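Local coordinates for protein pumilio homolog 23 (PDB 5WZJ) that binds RNA sequence-specifically through pumilio repeats, recognises an 18S rRNA sequence, and probably regulates translation and mRNA stability, at residues N312-L317 with E345-R350. Sequence-based numbering, arbitrary orientation.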
loop_
_atom_site.group_PDB
_atom_site.type_symbol
_atom_site.label_atom_id
_atom_site.label_comp_id
_atom_site.label_asym_id
_atom_site.label_seq_id
_atom_site.Cartn_x
_atom_site.Cartn_y
_atom_site.Cartn_z
ATOM N N ASN A 312 -15.375 -21.858 -7.953
ATOM C CA ASN A 312 -15.510 -22.403 -9.305
ATOM C C ASN A 312 -15.186 -21.387 -10.405
ATOM O O ASN A 312 -15.143 -21.770 -11.572
ATOM C CB ASN A 312 -16.902 -23.005 -9.581
ATOM C CG ASN A 312 -17.254 -24.092 -8.592
ATOM O OD1 ASN A 312 -16.438 -24.955 -8.303
ATOM N ND2 ASN A 312 -18.452 -24.030 -8.038
ATOM N N SER A 313 -14.929 -20.118 -10.084
ATOM C CA SER A 313 -14.529 -19.142 -11.090
ATOM C C SER A 313 -13.116 -18.612 -10.866
ATOM O O SER A 313 -12.729 -17.620 -11.495
ATOM C CB SER A 313 -15.523 -17.974 -11.125
ATOM O OG SER A 313 -16.839 -18.418 -11.436
ATOM N N LEU A 314 -12.334 -19.246 -9.995
ATOM C CA LEU A 314 -11.094 -18.622 -9.534
ATOM C C LEU A 314 -10.103 -18.417 -10.676
ATOM O O LEU A 314 -9.467 -17.360 -10.774
ATOM C CB LEU A 314 -10.466 -19.468 -8.425
ATOM C CG LEU A 314 -11.256 -19.569 -7.113
ATOM C CD1 LEU A 314 -10.443 -20.324 -6.059
ATOM C CD2 LEU A 314 -11.646 -18.163 -6.607
ATOM N N PHE A 315 -9.951 -19.414 -11.550
ATOM C CA PHE A 315 -8.943 -19.278 -12.595
ATOM C C PHE A 315 -9.382 -18.275 -13.649
ATOM O O PHE A 315 -8.575 -17.449 -14.095
ATOM C CB PHE A 315 -8.618 -20.630 -13.241
ATOM C CG PHE A 315 -7.623 -20.519 -14.367
ATOM C CD1 PHE A 315 -6.316 -20.156 -14.109
ATOM C CD2 PHE A 315 -8.014 -20.711 -15.681
ATOM C CE1 PHE A 315 -5.400 -20.011 -15.133
ATOM C CE2 PHE A 315 -7.098 -20.575 -16.717
ATOM C CZ PHE A 315 -5.786 -20.231 -16.437
ATOM N N GLU A 316 -10.658 -18.316 -14.050
ATOM C CA GLU A 316 -11.149 -17.343 -15.025
ATOM C C GLU A 316 -10.930 -15.916 -14.537
ATOM O O GLU A 316 -10.510 -15.044 -15.310
ATOM C CB GLU A 316 -12.633 -17.568 -15.321
ATOM C CG GLU A 316 -13.180 -16.564 -16.337
ATOM C CD GLU A 316 -14.693 -16.629 -16.500
ATOM O OE1 GLU A 316 -15.301 -17.651 -16.108
ATOM O OE2 GLU A 316 -15.273 -15.646 -17.017
ATOM N N LEU A 317 -11.200 -15.659 -13.252
ATOM C CA LEU A 317 -11.003 -14.315 -12.716
ATOM C C LEU A 317 -9.518 -13.977 -12.580
ATOM O O LEU A 317 -9.124 -12.811 -12.740
ATOM C CB LEU A 317 -11.734 -14.182 -11.374
ATOM C CG LEU A 317 -13.266 -14.283 -11.468
ATOM C CD1 LEU A 317 -13.907 -14.371 -10.092
ATOM C CD2 LEU A 317 -13.876 -13.119 -12.268
ATOM N N GLU A 345 -6.922 -26.459 -5.594
ATOM C CA GLU A 345 -7.429 -27.280 -6.689
ATOM C C GLU A 345 -7.731 -26.445 -7.932
ATOM O O GLU A 345 -7.456 -26.877 -9.059
ATOM C CB GLU A 345 -8.677 -28.040 -6.245
ATOM C CG GLU A 345 -8.397 -29.181 -5.280
ATOM C CD GLU A 345 -9.671 -29.769 -4.686
ATOM O OE1 GLU A 345 -10.766 -29.500 -5.230
ATOM O OE2 GLU A 345 -9.575 -30.491 -3.668
ATOM N N GLU A 346 -8.302 -25.248 -7.756
ATOM C CA GLU A 346 -8.693 -24.472 -8.929
ATOM C C GLU A 346 -7.500 -23.804 -9.603
ATOM O O GLU A 346 -7.531 -23.585 -10.821
ATOM C CB GLU A 346 -9.743 -23.413 -8.559
ATOM C CG GLU A 346 -11.089 -23.958 -8.049
ATOM C CD GLU A 346 -12.204 -22.897 -8.060
ATOM O OE1 GLU A 346 -12.229 -22.076 -9.002
ATOM O OE2 GLU A 346 -13.050 -22.872 -7.130
ATOM N N LEU A 347 -6.456 -23.466 -8.848
ATOM C CA LEU A 347 -5.392 -22.585 -9.333
ATOM C C LEU A 347 -4.025 -23.244 -9.471
ATOM O O LEU A 347 -3.263 -22.885 -10.380
ATOM C CB LEU A 347 -5.251 -21.374 -8.399
ATOM C CG LEU A 347 -6.456 -20.438 -8.313
ATOM C CD1 LEU A 347 -6.255 -19.420 -7.199
ATOM C CD2 LEU A 347 -6.679 -19.755 -9.651
ATOM N N ALA A 348 -3.657 -24.147 -8.563
ATOM C CA ALA A 348 -2.312 -24.720 -8.608
ATOM C C ALA A 348 -2.000 -25.436 -9.918
ATOM O O ALA A 348 -0.900 -25.215 -10.453
ATOM C CB ALA A 348 -2.092 -25.657 -7.414
ATOM N N PRO A 349 -2.896 -26.261 -10.505
ATOM C CA PRO A 349 -2.608 -26.838 -11.830
ATOM C C PRO A 349 -2.304 -25.803 -12.905
ATOM O O PRO A 349 -1.771 -26.151 -13.963
ATOM C CB PRO A 349 -3.899 -27.591 -12.178
ATOM C CG PRO A 349 -4.556 -27.853 -10.879
ATOM C CD PRO A 349 -4.195 -26.725 -9.977
ATOM N N ARG A 350 -2.653 -24.536 -12.662
ATOM C CA ARG A 350 -2.503 -23.481 -13.659
ATOM C C ARG A 350 -1.476 -22.435 -13.251
ATOM O O ARG A 350 -1.513 -21.311 -13.765
ATOM C CB ARG A 350 -3.850 -22.810 -13.922
ATOM C CG ARG A 350 -4.992 -23.774 -14.144
ATOM C CD ARG A 350 -4.846 -24.490 -15.473
ATOM N NE ARG A 350 -5.724 -23.933 -16.497
ATOM C CZ ARG A 350 -7.048 -24.071 -16.504
ATOM N NH1 ARG A 350 -7.665 -24.732 -15.527
ATOM N NH2 ARG A 350 -7.762 -23.542 -17.487
HETATM O O HOH W 1 -11.409 -22.044 -11.582
#
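Glu346, on helix 337-347, reaches across to the start of helix 314-318 within the right-handed superhelix of pumilio repeats; its carboxylate takes Asn312 N, in the turn leading into that helix, and Leu314 N and, through a water, Phe315 N, of its first turn. The first amides of a helix lack carbonyl partners from a preceding turn, and since Ser313, at the N-cap position, makes no capping bond with its side chain, a carboxylate from the neighbouring helix suits the task. OE2 accepts from Asn312 N at 2.7 Å, on its syn side but 26° out of the carboxylate plane. OE1 accepts from Leu314 N at 3.0 Å, nearly in line with its C-O bond. OE1 also accepts from the water, whose oxygen lies 3.0 Å from Phe315 N and accepts from it. Three backbone donors are thus satisfied, two directly and one through water, and the partial positive charge of these N-H groups would probably favour the negative charge. The extended chain of Glu346 beyond CG gives it this reach, and an alanine here would probably leave the amides of Asn312 and Leu314 without these acceptors and that water without its anchor.

Next to the carboxylate, Leu314 and Leu347 suit the apolar side, touching Leu330 and Ile331 of helix 323-332; Leu347 CD2 lies 4.0 Å from Leu314 CB and sits at the edge of the Phe315 ring. The ring of Phe315 reaches Arg350 because chi1 (177°) sets CG opposite the backbone N, and the long arginine chain, bent at chi2 and chi3, folds over one face. There Arg350 CG makes a CH-pi contact and the guanidinium, its plane tilted 37° from the ring, a cation-pi contact, with Arg350 CZ 3.9 Å from the ring centroid of Phe315.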